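PDB 3TW5: transglutaminase elicitor from Phytophthora sojae, which probably catalyses protein cross-linking between glutamine and lysine side chains, and acts as an elicitor recognised by plant innate immunity. Local coordinates for residues Q233-T244 with V271-E282. The protein carries 1 engineered substitution. Residues are numbered along the deposited sequence; the frame is centred on the assembly and turned at random.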
ATOM      1  N   GLN A 233       1.632   1.072  -0.233  1.00 50.61           N
ATOM      2  CA  GLN A 233       2.291  -0.186  -0.574  1.00 49.23           C
ATOM      3  C   GLN A 233       1.988  -1.213   0.513  1.00 48.28           C
ATOM      4  O   GLN A 233       2.022  -0.877   1.697  1.00 48.22           O
ATOM      5  CB  GLN A 233       3.813  -0.007  -0.685  1.00 49.29           C
ATOM      6  CG  GLN A 233       4.305   1.287  -1.347  1.00 49.12           C
ATOM      7  CD  GLN A 233       4.122   1.309  -2.852  1.00 49.02           C
ATOM      8  OE1 GLN A 233       4.143   0.271  -3.511  1.00 48.98           O
ATOM      9  NE2 GLN A 233       3.946   2.502  -3.405  1.00 49.22           N
ATOM     10  N   PRO A 234       1.691  -2.466   0.121  1.00 47.28           N
ATOM     11  CA  PRO A 234       1.517  -3.520   1.118  1.00 46.55           C
ATOM     12  C   PRO A 234       2.871  -4.013   1.629  1.00 45.91           C
ATOM     13  O   PRO A 234       3.774  -4.281   0.833  1.00 45.91           O
ATOM     14  CB  PRO A 234       0.799  -4.621   0.339  1.00 46.52           C
ATOM     15  CG  PRO A 234       1.240  -4.437  -1.064  1.00 46.68           C
ATOM     16  CD  PRO A 234       1.481  -2.964  -1.251  1.00 47.19           C
ATOM     17  N   VAL A 235       3.009  -4.117   2.947  1.00 45.01           N
ATOM     18  CA  VAL A 235       4.275  -4.524   3.557  1.00 44.14           C
ATOM     19  C   VAL A 235       4.457  -6.044   3.504  1.00 43.75           C
ATOM     20  O   VAL A 235       3.516  -6.800   3.742  1.00 43.57           O
ATOM     21  CB  VAL A 235       4.408  -3.981   5.010  1.00 44.11           C
ATOM     22  CG1 VAL A 235       5.625  -4.561   5.715  1.00 43.82           C
ATOM     23  CG2 VAL A 235       4.487  -2.464   4.996  1.00 43.81           C
ATOM     24  N   ARG A 236       5.672  -6.474   3.171  1.00 43.16           N
ATOM     25  CA  ARG A 236       6.021  -7.890   3.155  1.00 42.68           C
ATOM     26  C   ARG A 236       6.768  -8.305   4.420  1.00 42.46           C
ATOM     27  O   ARG A 236       6.581  -9.419   4.915  1.00 42.49           O
ATOM     28  CB  ARG A 236       6.859  -8.229   1.921  1.00 42.67           C
ATOM     29  CG  ARG A 236       7.072  -9.721   1.718  1.00 42.67           C
ATOM     30  CD  ARG A 236       8.027  -9.989   0.579  1.00 42.92           C
ATOM     31  NE  ARG A 236       8.283 -11.418   0.410  1.00 43.14           N
ATOM     32  CZ  ARG A 236       9.013 -11.938  -0.575  1.00 43.23           C
ATOM     33  NH1 ARG A 236       9.570 -11.154  -1.491  1.00 43.37           N
ATOM     34  NH2 ARG A 236       9.190 -13.249  -0.644  1.00 43.19           N
ATOM     35  N   GLY A 237       7.611  -7.417   4.942  1.00 42.10           N
ATOM     36  CA  GLY A 237       8.423  -7.755   6.103  1.00 41.67           C
ATOM     37  C   GLY A 237       9.132  -6.615   6.800  1.00 41.50           C
ATOM     38  O   GLY A 237       9.252  -5.511   6.267  1.00 41.45           O
ATOM     39  N   PHE A 238       9.609  -6.908   8.005  1.00 41.38           N
ATOM     40  CA  PHE A 238      10.325  -5.956   8.841  1.00 41.35           C
ATOM     41  C   PHE A 238      11.482  -6.675   9.527  1.00 41.51           C
ATOM     42  O   PHE A 238      11.279  -7.698  10.191  1.00 41.56           O
ATOM     43  CB  PHE A 238       9.364  -5.357   9.874  1.00 41.15           C
ATOM     44  CG  PHE A 238      10.038  -4.575  10.969  1.00 40.79           C
ATOM     45  CD1 PHE A 238      10.450  -3.265  10.755  1.00 40.72           C
ATOM     46  CD2 PHE A 238      10.230  -5.140  12.225  1.00 40.59           C
ATOM     47  CE1 PHE A 238      11.060  -2.533  11.775  1.00 40.66           C
ATOM     48  CE2 PHE A 238      10.839  -4.417  13.251  1.00 40.51           C
ATOM     49  CZ  PHE A 238      11.254  -3.112  13.026  1.00 40.45           C
ATOM     50  N   LYS A 239      12.692  -6.146   9.357  1.00 41.63           N
ATOM     51  CA  LYS A 239      13.880  -6.730   9.983  1.00 41.74           C
ATOM     52  C   LYS A 239      14.723  -5.683  10.704  1.00 41.63           C
ATOM     53  O   LYS A 239      15.000  -4.615  10.160  1.00 41.60           O
ATOM     54  CB  LYS A 239      14.731  -7.483   8.956  1.00 41.86           C
ATOM     55  CG  LYS A 239      15.825  -8.333   9.582  1.00 42.33           C
ATOM     56  CD  LYS A 239      16.660  -9.061   8.543  1.00 42.96           C
ATOM     57  CE  LYS A 239      17.670  -9.975   9.230  1.00 43.32           C
ATOM     58  NZ  LYS A 239      18.374 -10.871   8.274  1.00 43.66           N
ATOM     59  N   VAL A 240      15.110  -6.005  11.936  1.00 41.58           N
ATOM     60  CA  VAL A 240      16.011  -5.173  12.723  1.00 41.57           C
ATOM     61  C   VAL A 240      17.447  -5.579  12.400  1.00 41.74           C
ATOM     62  O   VAL A 240      17.833  -6.737  12.585  1.00 41.73           O
ATOM     63  CB  VAL A 240      15.745  -5.315  14.242  1.00 41.52           C
ATOM     64  CG1 VAL A 240      16.684  -4.420  15.045  1.00 41.33           C
ATOM     65  CG2 VAL A 240      14.294  -4.988  14.567  1.00 41.47           C
ATOM     66  N   TYR A 241      18.226  -4.621  11.908  1.00 41.87           N
ATOM     67  CA  TYR A 241      19.602  -4.876  11.491  1.00 42.05           C
ATOM     68  C   TYR A 241      20.627  -4.557  12.579  1.00 42.07           C
ATOM     69  O   TYR A 241      21.718  -5.124  12.585  1.00 42.15           O
ATOM     70  CB  TYR A 241      19.922  -4.095  10.217  1.00 42.13           C
ATOM     71  CG  TYR A 241      19.475  -4.778   8.941  1.00 42.45           C
ATOM     72  CD1 TYR A 241      18.121  -4.895   8.621  1.00 42.63           C
ATOM     73  CD2 TYR A 241      20.409  -5.294   8.045  1.00 42.74           C
ATOM     74  CE1 TYR A 241      17.710  -5.520   7.443  1.00 42.89           C
ATOM     75  CE2 TYR A 241      20.009  -5.917   6.865  1.00 42.96           C
ATOM     76  CZ  TYR A 241      18.661  -6.028   6.572  1.00 43.01           C
ATOM     77  OH  TYR A 241      18.268  -6.642   5.406  1.00 43.24           O
ATOM     78  N   GLU A 242      20.274  -3.656  13.491  1.00 42.15           N
ATOM     79  CA  GLU A 242      21.178  -3.256  14.564  1.00 42.21           C
ATOM     80  C   GLU A 242      20.444  -2.716  15.788  1.00 42.25           C
ATOM     81  O   GLU A 242      19.556  -1.869  15.671  1.00 42.28           O
ATOM     82  CB  GLU A 242      22.174  -2.207  14.058  1.00 42.22           C
ATOM     83  CG  GLU A 242      23.337  -1.945  15.009  1.00 42.46           C
ATOM     84  CD  GLU A 242      24.105  -0.678  14.682  1.00 42.44           C
ATOM     85  OE1 GLU A 242      24.450  -0.463  13.498  1.00 42.47           O
ATOM     86  OE2 GLU A 242      24.374   0.100  15.621  1.00 42.38           O
ATOM     87  N   GLN A 243      20.826  -3.220  16.958  1.00 42.30           N
ATOM     88  CA  GLN A 243      20.425  -2.642  18.236  1.00 42.35           C
ATOM     89  C   GLN A 243      21.687  -2.337  19.026  1.00 42.37           C
ATOM     90  O   GLN A 243      22.504  -3.229  19.275  1.00 42.70           O
ATOM     91  CB  GLN A 243      19.538  -3.600  19.027  1.00 42.32           C
ATOM     92  CG  GLN A 243      18.146  -3.788  18.458  1.00 42.54           C
ATOM     93  CD  GLN A 243      17.319  -4.771  19.263  1.00 42.72           C
ATOM     94  OE1 GLN A 243      17.156  -4.621  20.475  1.00 42.98           O
ATOM     95  NE2 GLN A 243      16.788  -5.786  18.591  1.00 42.74           N
ATOM     96  N   THR A 244      21.852  -1.074  19.405  1.00 42.30           N
ATOM     97  CA  THR A 244      23.026  -0.636  20.147  1.00 42.17           C
ATOM     98  C   THR A 244      22.587   0.207  21.334  1.00 42.27           C
ATOM     99  O   THR A 244      22.088   1.318  21.163  1.00 42.32           O
ATOM    100  CB  THR A 244      24.000   0.162  19.249  1.00 42.05           C
ATOM    101  OG1 THR A 244      24.375  -0.635  18.118  1.00 41.74           O
ATOM    102  CG2 THR A 244      25.252   0.557  20.017  1.00 42.08           C
ATOM    103  N   VAL A 271      18.416   3.231  22.949  1.00 35.75           N
ATOM    104  CA  VAL A 271      18.881   2.177  22.053  1.00 35.46           C
ATOM    105  C   VAL A 271      18.824   2.690  20.623  1.00 35.33           C
ATOM    106  O   VAL A 271      17.757   3.054  20.133  1.00 35.53           O
ATOM    107  CB  VAL A 271      18.049   0.869  22.181  1.00 35.43           C
ATOM    108  CG1 VAL A 271      18.484  -0.151  21.136  1.00 35.31           C
ATOM    109  CG2 VAL A 271      18.180   0.267  23.568  1.00 35.33           C
ATOM    110  N   TYR A 272      19.978   2.734  19.964  1.00 35.16           N
ATOM    111  CA  TYR A 272      20.040   3.082  18.552  1.00 34.87           C
ATOM    112  C   TYR A 272      19.608   1.877  17.740  1.00 34.87           C
ATOM    113  O   TYR A 272      20.171   0.791  17.880  1.00 34.85           O
ATOM    114  CB  TYR A 272      21.454   3.511  18.149  1.00 34.79           C
ATOM    115  CG  TYR A 272      21.660   3.632  16.649  1.00 34.67           C
ATOM    116  CD1 TYR A 272      21.301   4.793  15.967  1.00 34.56           C
ATOM    117  CD2 TYR A 272      22.211   2.584  15.915  1.00 34.50           C
ATOM    118  CE1 TYR A 272      21.487   4.908  14.598  1.00 34.46           C
ATOM    119  CE2 TYR A 272      22.399   2.688  14.546  1.00 34.53           C
ATOM    120  CZ  TYR A 272      22.035   3.853  13.894  1.00 34.61           C
ATOM    121  OH  TYR A 272      22.220   3.961  12.534  1.00 35.02           O
ATOM    122  N   VAL A 273      18.602   2.070  16.897  1.00 34.90           N
ATOM    123  CA  VAL A 273      18.085   0.988  16.074  1.00 34.89           C
ATOM    124  C   VAL A 273      18.187   1.344  14.600  1.00 35.04           C
ATOM    125  O   VAL A 273      17.849   2.454  14.191  1.00 34.97           O
ATOM    126  CB  VAL A 273      16.620   0.620  16.441  1.00 34.85           C
ATOM    127  CG1 VAL A 273      16.106  -0.531  15.574  1.00 34.60           C
ATOM    128  CG2 VAL A 273      16.506   0.255  17.915  1.00 34.67           C
ATOM    129  N   LYS A 274      18.691   0.393  13.822  1.00 35.27           N
ATOM    130  CA  LYS A 274      18.632   0.454  12.376  1.00 35.56           C
ATOM    131  C   LYS A 274      17.823  -0.748  11.914  1.00 35.81           C
ATOM    132  O   LYS A 274      18.181  -1.896  12.199  1.00 35.81           O
ATOM    133  CB  LYS A 274      20.037   0.423  11.776  1.00 35.65           C
ATOM    134  CG  LYS A 274      20.081   0.217  10.264  1.00 35.78           C
ATOM    135  CD  LYS A 274      21.519   0.134   9.775  1.00 36.05           C
ATOM    136  CE  LYS A 274      21.593  -0.375   8.352  1.00 36.03           C
ATOM    137  NZ  LYS A 274      22.980  -0.344   7.834  1.00 36.35           N
ATOM    138  N   SER A 275      16.721  -0.474  11.220  1.00 36.05           N
ATOM    139  CA  SER A 275      15.808  -1.518  10.756  1.00 36.21           C
ATOM    140  C   SER A 275      15.361  -1.250   9.331  1.00 36.36           C
ATOM    141  O   SER A 275      15.434  -0.117   8.854  1.00 36.47           O
ATOM    142  CB  SER A 275      14.594  -1.626  11.681  1.00 36.11           C
ATOM    143  OG  SER A 275      13.900  -0.395  11.758  1.00 36.16           O
ATOM    144  N   ARG A 276      14.902  -2.299   8.654  1.00 36.60           N
ATOM    145  CA  ARG A 276      14.451  -2.183   7.273  1.00 36.83           C
ATOM    146  C   ARG A 276      13.018  -2.674   7.106  1.00 36.92           C
ATOM    147  O   ARG A 276      12.664  -3.772   7.548  1.00 37.01           O
ATOM    148  CB  ARG A 276      15.405  -2.921   6.328  1.00 36.88           C
ATOM    149  CG  ARG A 276      14.794  -3.354   4.999  1.00 37.41           C
ATOM    150  CD  ARG A 276      15.844  -3.907   4.063  1.00 37.76           C
ATOM    151  NE  ARG A 276      16.384  -2.855   3.210  1.00 38.46           N
ATOM    152  CZ  ARG A 276      16.162  -2.762   1.901  1.00 38.88           C
ATOM    153  NH1 ARG A 276      15.418  -3.673   1.279  1.00 38.99           N
ATOM    154  NH2 ARG A 276      16.695  -1.761   1.212  1.00 38.98           N
ATOM    155  N   LEU A 277      12.203  -1.837   6.472  1.00 37.01           N
ATOM    156  CA  LEU A 277      10.852  -2.202   6.084  1.00 37.11           C
ATOM    157  C   LEU A 277      10.874  -2.663   4.633  1.00 37.26           C
ATOM    158  O   LEU A 277      11.552  -2.065   3.799  1.00 37.21           O
ATOM    159  CB  LEU A 277       9.912  -1.007   6.259  1.00 37.01           C
ATOM    160  CG  LEU A 277       8.400  -1.254   6.237  1.00 36.92           C
ATOM    161  CD1 LEU A 277       7.968  -2.119   7.411  1.00 36.65           C
ATOM    162  CD2 LEU A 277       7.653   0.070   6.245  1.00 36.71           C
ATOM    163  N   SER A 278      10.142  -3.731   4.337  1.00 37.54           N
ATOM    164  CA  SER A 278      10.114  -4.288   2.986  1.00 37.90           C
ATOM    165  C   SER A 278       8.693  -4.331   2.437  1.00 37.98           C
ATOM    166  O   SER A 278       7.799  -4.903   3.059  1.00 38.14           O
ATOM    167  CB  SER A 278      10.732  -5.688   2.968  1.00 37.88           C
ATOM    168  OG  SER A 278      12.003  -5.687   3.594  1.00 38.45           O
ATOM    169  N   TRP A 279       8.495  -3.724   1.271  1.00 38.16           N
ATOM    170  CA  TRP A 279       7.176  -3.666   0.657  1.00 38.30           C
ATOM    171  C   TRP A 279       7.194  -4.044  -0.816  1.00 38.65           C
ATOM    172  O   TRP A 279       8.251  -4.082  -1.449  1.00 38.73           O
ATOM    173  CB  TRP A 279       6.562  -2.279   0.835  1.00 38.09           C
ATOM    174  CG  TRP A 279       7.335  -1.182   0.182  1.00 37.78           C
ATOM    175  CD1 TRP A 279       7.238  -0.773  -1.113  1.00 37.78           C
ATOM    176  CD2 TRP A 279       8.315  -0.339   0.799  1.00 37.78           C
ATOM    177  NE1 TRP A 279       8.096   0.274  -1.347  1.00 37.72           N
ATOM    178  CE2 TRP A 279       8.771   0.560  -0.190  1.00 37.64           C
ATOM    179  CE3 TRP A 279       8.853  -0.257   2.091  1.00 37.80           C
ATOM    180  CZ2 TRP A 279       9.741   1.531   0.068  1.00 37.63           C
ATOM    181  CZ3 TRP A 279       9.818   0.710   2.349  1.00 37.79           C
ATOM    182  CH2 TRP A 279      10.253   1.591   1.339  1.00 37.79           C
ATOM    183  N   ILE A 280       6.004  -4.309  -1.349  1.00 39.03           N
ATOM    184  CA  ILE A 280       5.826  -4.703  -2.739  1.00 39.37           C
ATOM    185  C   ILE A 280       5.554  -3.464  -3.585  1.00 39.78           C
ATOM    186  O   ILE A 280       4.816  -2.577  -3.162  1.00 39.83           O
ATOM    187  CB  ILE A 280       4.645  -5.692  -2.880  1.00 39.20           C
ATOM    188  CG1 ILE A 280       4.689  -6.772  -1.788  1.00 39.17           C
ATOM    189  CG2 ILE A 280       4.609  -6.301  -4.271  1.00 39.28           C
ATOM    190  CD1 ILE A 280       5.954  -7.632  -1.756  1.00 39.30           C
ATOM    191  N   TYR A 281       6.157  -3.397  -4.771  1.00 40.42           N
ATOM    192  CA  TYR A 281       5.900  -2.277  -5.681  1.00 41.17           C
ATOM    193  C   TYR A 281       5.188  -2.678  -6.983  1.00 41.43           C
ATOM    194  O   TYR A 281       5.059  -3.864  -7.291  1.00 41.43           O
ATOM    195  CB  TYR A 281       7.156  -1.420  -5.918  1.00 41.35           C
ATOM    196  CG  TYR A 281       8.268  -2.059  -6.725  1.00 42.03           C
ATOM    197  CD1 TYR A 281       8.395  -1.806  -8.092  1.00 42.43           C
ATOM    198  CD2 TYR A 281       9.214  -2.886  -6.118  1.00 42.27           C
ATOM    199  CE1 TYR A 281       9.425  -2.374  -8.841  1.00 42.82           C
ATOM    200  CE2 TYR A 281      10.250  -3.460  -6.856  1.00 42.74           C
ATOM    201  CZ  TYR A 281      10.347  -3.202  -8.218  1.00 42.93           C
ATOM    202  OH  TYR A 281      11.365  -3.767  -8.955  1.00 43.25           O
ATOM    203  N   GLU A 282       4.738  -1.673  -7.732  1.00 41.86           N
ATOM    204  CA  GLU A 282       3.866  -1.856  -8.897  1.00 42.26           C
ATOM    205  C   GLU A 282       4.546  -2.499 -10.106  1.00 42.27           C
ATOM    206  O   GLU A 282       5.721  -2.241 -10.381  1.00 42.38           O
ATOM    207  CB  GLU A 282       3.250  -0.513  -9.311  1.00 42.46           C
ATOM    208  CG  GLU A 282       2.270   0.089  -8.294  1.00 43.32           C
ATOM    209  CD  GLU A 282       2.946   0.861  -7.158  1.00 43.95           C
ATOM    210  OE1 GLU A 282       4.195   0.935  -7.116  1.00 44.21           O
ATOM    211  OE2 GLU A 282       2.216   1.399  -6.298  1.00 44.49           O
TER
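Ser278 O accepts two backbone N-H groups from the opposing strand, Arg236 N at 2.6 Å and Gly237 N at 3.1 Å, which identifies a classic beta bulge. Lys274 O repeats the pattern with Tyr241 N and Glu242 N, both donors lying in its carbonyl plane, so 233-244 carries a second bulge five residues further on. Between and beyond the bulges the antiparallel pairing is regular: Lys239 and Arg276 exchange two nearly straight bonds (N-H...O 170° and 168°), and Thr244 and Tyr272 also exchange two bonds, more bent, at one end. Ile280 N to Pro234 O closes the other end.

Among side chains, Thr244 OG1 donates to Glu242 OE2 (2.6 Å) on the anti side of the carboxylate. That oxygen also lies 3.3 Å from Tyr272 CD2, near the ring plane, and is hydrogen-bonded to a bound CXS molecule, probably from the crystallisation liquor. Tyr241 runs alongside Arg276, its CE1 3.6 Å from Arg276 CB. On the opposite face Val235 CG1 meets Leu277 CD1 at 3.8 Å. There Phe238 CG lies anti to the backbone N (chi1 168°), which brings CE1 beside Ser275 OG; that hydroxyl is hydrogen-bonded to Tyr306 OH.

Arg236 NH1 is satisfied by Thr299 OG1. Strand 269-280 lies between 232-246 and 299-310 in the antiparallel sheet, while helix 202-215 packs on the face bearing Val235, Phe238, Val240 and Val273.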